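Local coordinates for protein GH5 (Bacteroidetes bacterium AC2a, PDB 4YHE) that acts as a family 5 glycoside hydrolase, a cellulase that probably cleaves beta-1,4-glucosidic bonds within cellulose chains, at residues Tyr312-Ile317 with Ala328-Asn333; Trp246-Ser251 with Asn255-Thr260; Arg279-Tyr284 with Arg322-Ser327; Val8-Ser13 with Asp153-Val158. All blocks are in the same frame, centred on the assembly; numbering follows the deposited sequence.

The four contacts sample one closed parallel barrel at different depths. Contacts 1 and 3 both use helix 304-323: contact 1 sets its inner side against strand 327-332, while contact 3 takes up its C-terminal end, is only partly buried and is fringed by arginines. Contact 4, across the chain's centre from contact 2, is buried where the N-terminal helix meets the approach to strand 157-160. Contact 2, a short helix and the loop after it, is also buried though farthest from that centre; Trp257 joins it to Tyr312 and Tyr313 of contact 1. Chemistry follows place: an apolar ring pair in contact 1, a water bridge in contact 2, a ring edge against a carbonyl in contact 3, and in contact 4 a ring met obliquely by a carbonyl and at its edge by a methyl.

Contact 1: Tyr312-Ile317 with Ala328-Asn333; sequences YYFRYI and ALYWDN
Phe314 and Tyr330 meet at a single pair of ring atoms, Phe314 CZ and Tyr330 CE1, 3.9 Å apart. The rings cross obliquely, with centroids 5.9 Å apart and planes turned by 82°. Tyr330 gets there because its CG lies anti to the backbone N (chi1 174°), which sends the phenol out from the strand to the helix. From the other side, Phe314 reaches across with its far end, and the CA atoms of Phe314 and Tyr330, 9.9 Å apart, are bridged by ring against ring. Met364 of helix 357-369 touches both rings and Ala360 adds to the cover of Phe314, which makes this narrow junction part of a larger apolar layer. The layer is the one expected of a (beta/alpha)8 barrel: strand 291-296, helix 304-323 and strand 327-332 form one beta-alpha-beta unit, and the helix packs on the outside of the sheet. Within the helix, CE1 of Phe314 lies in the plane of the Tyr313 ring at its edge, and Ile317 CD1 sits 3.6 Å above one face of that ring, toward its rim. Tyr330 is not wholly apolar; its buried hydroxyl is hydrogen-bonded to Phe343 O. Solvent is reached farther round the helix, at Arg315, which is partly exposed. It folds its guanidinium back so that one face lies over Tyr312 CA while NH2 comes to the edge of the Tyr312 ring, and its chain touches Ala363 and Ile380.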
# COMPACT_ATOMS: atom_id res chain seq x y z
N TYR A 312 16.81 6.52 10.94
CA TYR A 312 16.16 7.58 11.72
C TYR A 312 14.79 7.90 11.17
O TYR A 312 13.83 7.96 11.89
CB TYR A 312 17.03 8.85 11.77
CG TYR A 312 16.33 10.03 12.38
CD1 TYR A 312 16.07 10.06 13.76
CD2 TYR A 312 15.92 11.12 11.61
CE1 TYR A 312 15.41 11.12 14.34
CE2 TYR A 312 15.28 12.20 12.19
CZ TYR A 312 15.02 12.19 13.56
OH TYR A 312 14.39 13.22 14.18
N TYR A 313 14.69 8.08 9.86
CA TYR A 313 13.39 8.29 9.24
C TYR A 313 12.38 7.19 9.58
O TYR A 313 11.28 7.49 10.00
CB TYR A 313 13.63 8.43 7.74
CG TYR A 313 12.43 8.52 6.85
CD1 TYR A 313 11.78 9.73 6.62
CD2 TYR A 313 12.00 7.41 6.14
CE1 TYR A 313 10.73 9.83 5.71
CE2 TYR A 313 10.95 7.50 5.24
CZ TYR A 313 10.31 8.70 5.03
OH TYR A 313 9.29 8.78 4.13
N PHE A 314 12.78 5.92 9.48
CA PHE A 314 11.91 4.83 9.80
C PHE A 314 11.52 4.86 11.29
O PHE A 314 10.37 4.73 11.63
CB PHE A 314 12.57 3.48 9.44
CG PHE A 314 12.74 3.22 7.94
CD1 PHE A 314 11.89 3.75 7.00
CD2 PHE A 314 13.76 2.41 7.50
CE1 PHE A 314 12.06 3.49 5.64
CE2 PHE A 314 13.93 2.11 6.17
CZ PHE A 314 13.08 2.65 5.23
N ARG A 315 12.49 5.02 12.18
CA ARG A 315 12.14 5.03 13.59
C ARG A 315 11.13 6.11 13.88
O ARG A 315 10.11 5.88 14.51
CB ARG A 315 13.36 5.24 14.46
CG ARG A 315 14.32 4.09 14.47
CD ARG A 315 15.25 4.20 15.69
NE ARG A 315 16.07 5.43 15.66
CZ ARG A 315 17.15 5.60 14.91
NH1 ARG A 315 17.58 4.64 14.09
NH2 ARG A 315 17.82 6.75 14.97
N TYR A 316 11.41 7.31 13.41
CA TYR A 316 10.55 8.46 13.71
C TYR A 316 9.13 8.30 13.13
O TYR A 316 8.14 8.41 13.86
CB TYR A 316 11.19 9.74 13.20
CG TYR A 316 10.56 11.00 13.74
CD1 TYR A 316 11.00 11.56 14.95
CD2 TYR A 316 9.51 11.63 13.07
CE1 TYR A 316 10.38 12.66 15.48
CE2 TYR A 316 8.91 12.77 13.59
CZ TYR A 316 9.36 13.29 14.79
OH TYR A 316 8.81 14.43 15.32
N ILE A 317 9.01 8.06 11.82
CA ILE A 317 7.68 8.01 11.23
C ILE A 317 6.84 6.81 11.71
O ILE A 317 5.63 6.95 11.90
CB ILE A 317 7.71 8.08 9.68
CG1 ILE A 317 8.20 6.79 9.05
CG2 ILE A 317 8.52 9.30 9.22
CD1 ILE A 317 8.22 6.84 7.52
N ALA A 328 1.23 0.13 8.84
CA ALA A 328 1.97 0.49 7.62
C ALA A 328 2.76 -0.68 7.03
O ALA A 328 3.43 -1.43 7.76
CB ALA A 328 2.90 1.65 7.89
N LEU A 329 2.73 -0.79 5.70
CA LEU A 329 3.43 -1.86 5.03
C LEU A 329 4.55 -1.30 4.14
O LEU A 329 4.31 -0.48 3.22
CB LEU A 329 2.45 -2.76 4.26
CG LEU A 329 1.45 -3.47 5.18
CD1 LEU A 329 0.15 -2.71 5.38
CD2 LEU A 329 1.17 -4.86 4.63
N TYR A 330 5.76 -1.72 4.45
CA TYR A 330 6.96 -1.30 3.77
C TYR A 330 6.97 -1.80 2.31
O TYR A 330 6.63 -2.94 2.03
CB TYR A 330 8.21 -1.77 4.53
CG TYR A 330 9.47 -1.45 3.76
CD1 TYR A 330 9.94 -0.14 3.69
CD2 TYR A 330 10.12 -2.41 3.08
CE1 TYR A 330 11.05 0.20 2.97
CE2 TYR A 330 11.25 -2.07 2.33
CZ TYR A 330 11.70 -0.78 2.27
OH TYR A 330 12.83 -0.46 1.53
N TRP A 331 7.32 -0.91 1.39
CA TRP A 331 7.45 -1.30 -0.03
C TRP A 331 8.79 -1.95 -0.32
O TRP A 331 9.84 -1.30 -0.26
CB TRP A 331 7.24 -0.09 -0.94
CG TRP A 331 7.34 -0.50 -2.39
CD1 TRP A 331 8.36 -0.23 -3.23
CD2 TRP A 331 6.36 -1.21 -3.15
NE1 TRP A 331 8.10 -0.77 -4.48
CE2 TRP A 331 6.88 -1.39 -4.45
CE3 TRP A 331 5.10 -1.75 -2.85
CZ2 TRP A 331 6.17 -2.06 -5.47
CZ3 TRP A 331 4.40 -2.42 -3.87
CH2 TRP A 331 4.95 -2.57 -5.15
N ASP A 332 8.76 -3.24 -0.62
CA ASP A 332 9.96 -4.00 -0.99
C ASP A 332 9.82 -4.53 -2.42
O ASP A 332 9.01 -5.39 -2.69
CB ASP A 332 10.16 -5.17 -0.03
CG ASP A 332 11.49 -5.87 -0.23
OD1 ASP A 332 11.84 -6.17 -1.41
OD2 ASP A 332 12.20 -6.14 0.82
N ASN A 333 10.65 -4.01 -3.30
CA ASN A 333 10.63 -4.43 -4.70
C ASN A 333 11.74 -5.43 -5.04
O ASN A 333 11.95 -5.75 -6.22
CB ASN A 333 10.68 -3.22 -5.63
CG ASN A 333 11.98 -2.42 -5.50
OD1 ASN A 333 12.89 -2.78 -4.73
ND2 ASN A 333 12.07 -1.32 -6.27

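Contact 2: Trp246-Ser251 with Asn255-Thr260; sequences WDYAGS and NEWGHT
The hydroxyl of Tyr248 donates to a water at 2.7 Å, and that water in turn donates to Asn255 O, so a single solvent molecule bridges the two segments. Both belong to the long connection that follows barrel strand 236-242 and leads to helix 270-285 of this (beta/alpha)8 fold: a short helix, 246-249, then a loop that folds back over it. The loop covers one face and part of the edge of the Tyr248 ring. Trp257 CB stands almost exactly over the middle of that face, a CH-pi contact 3.7 Å from the ring centroid and 5° off the normal. Beyond that CB the indole leads away, and its five-membered ring lies obliquely to the phenol, the planes 32° apart. Asn255 C lies at the edge of the Tyr248 ring, and Glu256 O comes obliquely to CD1 at 3.3 Å. A chi1 of 172°, CG trans to N, aims the Tyr248 ring at the loop. Arg301 ties the pair together from outside: it makes a cation-pi contact with this ring and hydrogen bonds to Tyr248 O and Asn255 OD1. After the helix, Gly250 N and Ser251 N both bond Trp246 O. Beside it, Ser251 OG donates to Asp247 OD1 at 2.7 Å, on the anti side of the carboxylate and somewhat tilted from its plane.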
# COMPACT_ATOMS: atom_id res chain seq x y z
N TRP A 246 9.29 13.19 -1.31
CA TRP A 246 9.72 12.36 -2.39
C TRP A 246 11.19 12.53 -2.73
O TRP A 246 11.87 11.55 -3.01
CB TRP A 246 8.86 12.62 -3.66
CG TRP A 246 9.33 11.80 -4.81
CD1 TRP A 246 10.01 12.23 -5.90
CD2 TRP A 246 9.20 10.38 -4.96
NE1 TRP A 246 10.31 11.20 -6.71
CE2 TRP A 246 9.81 10.05 -6.18
CE3 TRP A 246 8.63 9.38 -4.20
CZ2 TRP A 246 9.85 8.75 -6.65
CZ3 TRP A 246 8.65 8.07 -4.67
CH2 TRP A 246 9.28 7.77 -5.88
N ASP A 247 11.70 13.77 -2.73
CA ASP A 247 13.09 13.97 -3.15
C ASP A 247 14.16 13.54 -2.09
O ASP A 247 15.37 13.55 -2.36
CB ASP A 247 13.29 15.37 -3.67
CG ASP A 247 12.71 15.56 -5.08
OD1 ASP A 247 12.61 14.57 -5.83
OD2 ASP A 247 12.34 16.72 -5.37
N TYR A 248 13.68 13.14 -0.93
CA TYR A 248 14.48 12.36 0.02
C TYR A 248 14.25 10.86 -0.11
O TYR A 248 15.20 10.09 -0.38
CB TYR A 248 14.22 12.79 1.47
CG TYR A 248 14.92 11.84 2.40
CD1 TYR A 248 16.31 11.81 2.47
CD2 TYR A 248 14.20 10.90 3.11
CE1 TYR A 248 16.96 10.87 3.27
CE2 TYR A 248 14.83 9.96 3.92
CZ TYR A 248 16.21 9.93 3.98
OH TYR A 248 16.85 8.98 4.79
N ALA A 249 13.01 10.42 0.09
CA ALA A 249 12.69 9.00 0.20
C ALA A 249 12.68 8.21 -1.10
O ALA A 249 13.06 7.03 -1.11
CB ALA A 249 11.36 8.81 0.90
N GLY A 250 12.26 8.86 -2.19
CA GLY A 250 12.04 8.19 -3.44
C GLY A 250 13.09 8.43 -4.50
O GLY A 250 13.72 7.49 -4.97
N SER A 251 13.30 9.70 -4.86
CA SER A 251 14.31 10.01 -5.89
C SER A 251 15.71 10.06 -5.32
O SER A 251 16.66 9.92 -6.05
CB SER A 251 14.01 11.32 -6.62
OG SER A 251 14.16 12.40 -5.73
N ASN A 255 20.02 13.25 0.54
CA ASN A 255 20.32 12.03 1.26
C ASN A 255 20.36 12.15 2.77
O ASN A 255 20.80 11.23 3.44
CB ASN A 255 21.59 11.40 0.67
CG ASN A 255 21.32 10.78 -0.68
OD1 ASN A 255 20.64 9.77 -0.77
ND2 ASN A 255 21.76 11.44 -1.74
N GLU A 256 19.87 13.26 3.29
CA GLU A 256 19.64 13.42 4.72
C GLU A 256 18.20 13.90 4.96
O GLU A 256 17.53 14.41 4.04
CB GLU A 256 20.70 14.38 5.29
CG GLU A 256 22.12 13.83 5.21
CD GLU A 256 23.21 14.71 5.82
OE1 GLU A 256 23.02 15.93 5.98
OE2 GLU A 256 24.30 14.15 6.12
N TRP A 257 17.71 13.73 6.18
CA TRP A 257 16.33 14.09 6.53
C TRP A 257 16.24 14.47 7.98
O TRP A 257 16.92 13.87 8.82
CB TRP A 257 15.38 12.91 6.24
CG TRP A 257 13.93 13.18 6.53
CD1 TRP A 257 13.01 13.77 5.69
CD2 TRP A 257 13.21 12.86 7.73
NE1 TRP A 257 11.79 13.84 6.29
CE2 TRP A 257 11.88 13.26 7.53
CE3 TRP A 257 13.56 12.23 8.93
CZ2 TRP A 257 10.89 13.08 8.50
CZ3 TRP A 257 12.59 12.07 9.88
CH2 TRP A 257 11.28 12.50 9.68
N GLY A 258 15.43 15.48 8.25
CA GLY A 258 15.15 15.93 9.59
C GLY A 258 16.05 17.04 10.08
O GLY A 258 16.94 17.53 9.37
N HIS A 259 15.87 17.35 11.35
CA HIS A 259 16.43 18.54 11.96
C HIS A 259 17.95 18.50 12.10
O HIS A 259 18.56 19.55 12.18
CB HIS A 259 15.75 18.79 13.30
CG HIS A 259 16.19 17.87 14.39
ND1 HIS A 259 15.73 16.58 14.51
CD2 HIS A 259 17.03 18.07 15.43
CE1 HIS A 259 16.25 16.02 15.58
NE2 HIS A 259 17.07 16.89 16.15
N THR A 260 18.57 17.32 12.12
CA THR A 260 20.03 17.24 12.11
C THR A 260 20.65 17.09 10.73
O THR A 260 21.87 17.12 10.57
CB THR A 260 20.55 16.08 13.00
OG1 THR A 260 20.07 14.82 12.50
CG2 THR A 260 20.09 16.26 14.44
O HOH W 1 19.46 8.81 4.08

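Contact 3: Arg279-Tyr284 with Arg322-Ser327; sequences RLFNMY and RDRRIS
Phe281 meets Arg324 in two ways, through a carbonyl and through methylenes. The polar approach is made by the rim of the ring: Arg324 O lies close to the ring plane, 3.4 Å from Phe281 CD1, where the slightly positive ring hydrogens would suit a carbonyl oxygen. The apolar approach comes from the start of the arginine chain, with Arg324 CB 3.8 Å from Phe281 CD1 and Arg324 CG 4.0 Å from Phe281 CB. The two side chains cross at about a right angle, and the chain of Arg324 runs on extended from CG to NE. This carries the guanidinium away from the phenylalanine, to where NE bonds Asn278 OD1 and NH1 bonds Ala320 O. Purely aliphatic contact is lighter and deeper: Leu280 CB faces Ile326 CD1 at 4.3 Å. Backbone hydrogen bonds mark the turn of the chain: a Schellman motif ends helix 304-323, with Arg325 at positive phi (62°) as its C-prime residue, Arg325 N bonded to Arg322 O at 2.8 Å and Ile326 N to Met321 O. Of the charged groups, Arg325 NH1 forms a salt bridge with Asp4 OD1. The contact thus sets helix 270-285 beside the end of helix 304-323 on the outside of the barrel, with Leu280 and Ile326 both resting on Phe293 of strand 291-296 and Leu280 also touching Val222 of helix 218-224.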
# COMPACT_ATOMS: atom_id res chain seq x y z
N ARG A 279 -3.65 14.69 10.11
CA ARG A 279 -4.85 14.82 9.30
C ARG A 279 -5.60 13.49 9.15
O ARG A 279 -6.81 13.45 9.23
CB ARG A 279 -4.51 15.50 7.98
CG ARG A 279 -4.11 16.95 8.25
CD ARG A 279 -3.99 17.81 7.01
NE ARG A 279 -2.83 17.48 6.21
CZ ARG A 279 -1.58 17.90 6.42
NH1 ARG A 279 -1.26 18.65 7.45
NH2 ARG A 279 -0.63 17.54 5.57
N LEU A 280 -4.86 12.40 8.99
CA LEU A 280 -5.44 11.07 8.92
C LEU A 280 -6.01 10.63 10.27
O LEU A 280 -7.07 10.02 10.38
CB LEU A 280 -4.34 10.10 8.51
CG LEU A 280 -3.84 10.22 7.07
CD1 LEU A 280 -2.62 9.30 6.87
CD2 LEU A 280 -4.96 9.88 6.10
N PHE A 281 -5.28 10.94 11.30
CA PHE A 281 -5.75 10.62 12.64
C PHE A 281 -7.07 11.30 12.92
O PHE A 281 -8.04 10.65 13.28
CB PHE A 281 -4.73 10.97 13.67
CG PHE A 281 -5.20 10.69 15.07
CD1 PHE A 281 -5.10 9.42 15.62
CD2 PHE A 281 -5.79 11.69 15.81
CE1 PHE A 281 -5.56 9.16 16.89
CE2 PHE A 281 -6.26 11.44 17.10
CZ PHE A 281 -6.15 10.18 17.63
N ASN A 282 -7.16 12.60 12.67
CA ASN A 282 -8.37 13.34 12.97
C ASN A 282 -9.56 13.00 12.06
O ASN A 282 -10.74 12.97 12.51
CB ASN A 282 -8.08 14.85 12.93
CG ASN A 282 -7.15 15.29 14.05
OD1 ASN A 282 -7.22 14.80 15.17
ND2 ASN A 282 -6.28 16.22 13.74
N MET A 283 -9.30 12.76 10.78
CA MET A 283 -10.37 12.45 9.86
C MET A 283 -10.95 11.04 10.06
O MET A 283 -12.14 10.83 9.92
CB MET A 283 -9.89 12.59 8.42
CG MET A 283 -11.00 12.49 7.40
SD MET A 283 -12.08 13.94 7.48
CE MET A 283 -13.18 13.63 6.10
N TYR A 284 -10.10 10.08 10.41
CA TYR A 284 -10.47 8.69 10.35
C TYR A 284 -10.34 8.03 11.77
O TYR A 284 -11.34 7.64 12.37
CB TYR A 284 -9.64 7.96 9.28
CG TYR A 284 -9.84 8.54 7.86
CD1 TYR A 284 -11.09 8.64 7.31
CD2 TYR A 284 -8.74 8.98 7.11
CE1 TYR A 284 -11.28 9.16 6.01
CE2 TYR A 284 -8.91 9.53 5.84
CZ TYR A 284 -10.16 9.62 5.30
OH TYR A 284 -10.32 10.18 4.00
N ARG A 322 2.32 4.46 15.03
CA ARG A 322 1.85 3.70 16.18
C ARG A 322 1.05 4.59 17.14
O ARG A 322 -0.04 4.23 17.56
CB ARG A 322 3.04 3.10 16.90
CG ARG A 322 2.75 2.52 18.28
CD ARG A 322 1.84 1.30 18.22
NE ARG A 322 1.43 0.90 19.57
CZ ARG A 322 2.19 0.22 20.44
NH1 ARG A 322 3.41 -0.20 20.13
NH2 ARG A 322 1.69 -0.06 21.64
N ASP A 323 1.60 5.76 17.45
CA ASP A 323 0.96 6.69 18.39
C ASP A 323 -0.39 7.18 17.91
O ASP A 323 -1.22 7.55 18.72
CB ASP A 323 1.89 7.87 18.69
CG ASP A 323 3.09 7.46 19.54
OD1 ASP A 323 3.05 6.37 20.13
OD2 ASP A 323 4.08 8.20 19.59
N ARG A 324 -0.61 7.15 16.59
CA ARG A 324 -1.88 7.47 15.97
C ARG A 324 -2.71 6.24 15.58
O ARG A 324 -3.72 6.37 14.92
CB ARG A 324 -1.60 8.38 14.74
CG ARG A 324 -1.25 9.79 15.16
CD ARG A 324 -0.40 10.59 14.20
NE ARG A 324 0.04 11.81 14.87
CZ ARG A 324 1.02 11.87 15.77
NH1 ARG A 324 1.75 10.80 16.07
NH2 ARG A 324 1.30 13.03 16.36
N ARG A 325 -2.29 5.05 16.03
CA ARG A 325 -3.02 3.80 15.76
C ARG A 325 -3.12 3.43 14.27
O ARG A 325 -4.08 2.81 13.83
CB ARG A 325 -4.42 3.86 16.41
CG ARG A 325 -4.28 4.15 17.90
CD ARG A 325 -5.57 4.11 18.67
NE ARG A 325 -5.24 4.53 20.03
CZ ARG A 325 -5.87 4.15 21.14
NH1 ARG A 325 -6.93 3.35 21.10
NH2 ARG A 325 -5.42 4.61 22.31
N ILE A 326 -2.09 3.82 13.55
CA ILE A 326 -1.96 3.58 12.11
C ILE A 326 -0.91 2.49 11.87
O ILE A 326 0.20 2.54 12.40
CB ILE A 326 -1.57 4.87 11.41
CG1 ILE A 326 -2.72 5.88 11.52
CG2 ILE A 326 -1.28 4.63 9.92
CD1 ILE A 326 -2.32 7.26 11.03
N SER A 327 -1.30 1.50 11.08
CA SER A 327 -0.40 0.46 10.60
C SER A 327 0.18 0.84 9.23
O SER A 327 -0.36 1.74 8.52
CB SER A 327 -1.18 -0.85 10.48
OG SER A 327 -2.34 -0.73 9.66

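Contact 4: Val8-Ser13 with Asp153-Val158; sequences VQFGMS and DGEWLV
Helix 6-13, just ahead of the first barrel strand, meets the turn that leads into strand 157-160, and Phe10 carries the contact from the helix side. Its chi1 of -180° carries the ring straight off the helix and brings its far end up to Glu155 O and Val158 CG2. Glu155 O approaches obliquely, 3.2 Å from Phe10 CZ and 3.3 Å from Phe10 CE1. Val158 points back at Phe10 and puts CG2 in the ring plane at its edge, 3.8 Å from Phe10 CZ. The Glu155 side chain slides past Phe10 in the reverse sense, its carboxylate turned 73° from the ring and OE2 only loosely placed at 4.0 Å from Phe10 CD1. The other oxygen, OE1, is held by a salt bridge with Arg235, a bond likely to steady the carboxylate. A type I turn from Gly154 to Leu157, closed by Leu157 N to Gly154 O, presents the Glu155 carbonyl to the ring. Phe10 O, behind its own ring, takes two bonds: Ser13 N, and Ser13 OG at 2.6 Å, the latter in the carbonyl plane on a lone pair, with a C=O...OG angle of 135°. Tyr208 stacks on Phe10, and Met237 of strand 236-242 touches both Phe10 and Val158. The arrangement fits a (beta/alpha)8 barrel whose N-terminal helix lies across the end where the strands begin, its aromatic side chain resting against the first residues of several strands.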
# COMPACT_ATOMS: atom_id res chain seq x y z
N VAL A 8 -10.52 -0.25 14.56
CA VAL A 8 -9.22 0.37 14.69
C VAL A 8 -8.25 -0.61 15.30
O VAL A 8 -7.08 -0.62 14.95
CB VAL A 8 -9.25 1.69 15.50
CG1 VAL A 8 -7.85 2.23 15.77
CG2 VAL A 8 -10.09 2.73 14.75
N GLN A 9 -8.74 -1.43 16.24
CA GLN A 9 -7.94 -2.51 16.78
C GLN A 9 -7.44 -3.42 15.66
O GLN A 9 -6.26 -3.79 15.65
CB GLN A 9 -8.73 -3.37 17.78
CG GLN A 9 -8.67 -2.90 19.23
CD GLN A 9 -9.48 -3.83 20.15
OE1 GLN A 9 -10.55 -3.45 20.64
NE2 GLN A 9 -9.01 -5.05 20.33
N PHE A 10 -8.34 -3.75 14.74
CA PHE A 10 -7.97 -4.60 13.58
C PHE A 10 -6.89 -3.95 12.71
O PHE A 10 -5.86 -4.58 12.44
CB PHE A 10 -9.16 -4.97 12.71
CG PHE A 10 -8.76 -5.82 11.55
CD1 PHE A 10 -8.50 -7.18 11.75
CD2 PHE A 10 -8.56 -5.28 10.29
CE1 PHE A 10 -8.09 -7.98 10.69
CE2 PHE A 10 -8.15 -6.07 9.22
CZ PHE A 10 -7.91 -7.41 9.41
N GLY A 11 -7.10 -2.69 12.31
CA GLY A 11 -6.02 -1.90 11.66
C GLY A 11 -4.67 -1.96 12.35
O GLY A 11 -3.62 -2.25 11.73
N MET A 12 -4.66 -1.73 13.66
CA MET A 12 -3.41 -1.79 14.41
C MET A 12 -2.74 -3.14 14.42
O MET A 12 -1.53 -3.22 14.55
CB MET A 12 -3.58 -1.35 15.86
CG MET A 12 -3.34 0.12 16.04
SD MET A 12 -3.54 0.48 17.76
CE MET A 12 -1.87 0.47 18.31
N SER A 13 -3.53 -4.18 14.26
CA SER A 13 -3.04 -5.57 14.31
C SER A 13 -2.17 -5.88 13.11
O SER A 13 -1.39 -6.83 13.14
CB SER A 13 -4.22 -6.56 14.43
OG SER A 13 -4.85 -6.83 13.20
N ASP A 153 -12.32 -17.94 3.48
CA ASP A 153 -11.21 -17.35 4.23
C ASP A 153 -11.67 -16.12 5.01
O ASP A 153 -12.26 -15.19 4.44
CB ASP A 153 -10.06 -17.02 3.27
CG ASP A 153 -9.54 -18.25 2.56
OD1 ASP A 153 -9.03 -19.13 3.26
OD2 ASP A 153 -9.65 -18.34 1.33
N GLY A 154 -11.34 -16.11 6.29
CA GLY A 154 -11.85 -15.14 7.24
C GLY A 154 -11.14 -13.81 7.26
O GLY A 154 -10.58 -13.37 6.22
N GLU A 155 -11.17 -13.14 8.41
CA GLU A 155 -10.84 -11.70 8.43
C GLU A 155 -9.34 -11.40 8.47
O GLU A 155 -8.96 -10.23 8.46
CB GLU A 155 -11.63 -10.94 9.50
CG GLU A 155 -11.15 -11.11 10.92
CD GLU A 155 -11.94 -10.25 11.91
OE1 GLU A 155 -13.17 -10.00 11.73
OE2 GLU A 155 -11.31 -9.84 12.89
N TRP A 156 -8.51 -12.44 8.56
CA TRP A 156 -7.08 -12.32 8.32
C TRP A 156 -6.79 -11.95 6.85
O TRP A 156 -5.71 -11.46 6.58
CB TRP A 156 -6.30 -13.60 8.69
CG TRP A 156 -6.80 -14.82 8.01
CD1 TRP A 156 -7.72 -15.72 8.50
CD2 TRP A 156 -6.44 -15.29 6.71
NE1 TRP A 156 -7.96 -16.70 7.57
CE2 TRP A 156 -7.18 -16.47 6.46
CE3 TRP A 156 -5.55 -14.82 5.71
CZ2 TRP A 156 -7.07 -17.19 5.28
CZ3 TRP A 156 -5.44 -15.55 4.54
CH2 TRP A 156 -6.20 -16.72 4.32
N LEU A 157 -7.73 -12.15 5.94
CA LEU A 157 -7.59 -11.78 4.52
C LEU A 157 -8.38 -10.49 4.23
O LEU A 157 -9.60 -10.46 4.38
CB LEU A 157 -8.07 -12.91 3.61
CG LEU A 157 -8.04 -12.65 2.09
CD1 LEU A 157 -6.63 -12.31 1.64
CD2 LEU A 157 -8.58 -13.82 1.30
N VAL A 158 -7.65 -9.44 3.83
CA VAL A 158 -8.20 -8.11 3.53
C VAL A 158 -8.18 -7.90 2.02
O VAL A 158 -7.21 -8.27 1.35
CB VAL A 158 -7.32 -7.01 4.17
CG1 VAL A 158 -7.81 -5.61 3.79
CG2 VAL A 158 -7.23 -7.15 5.69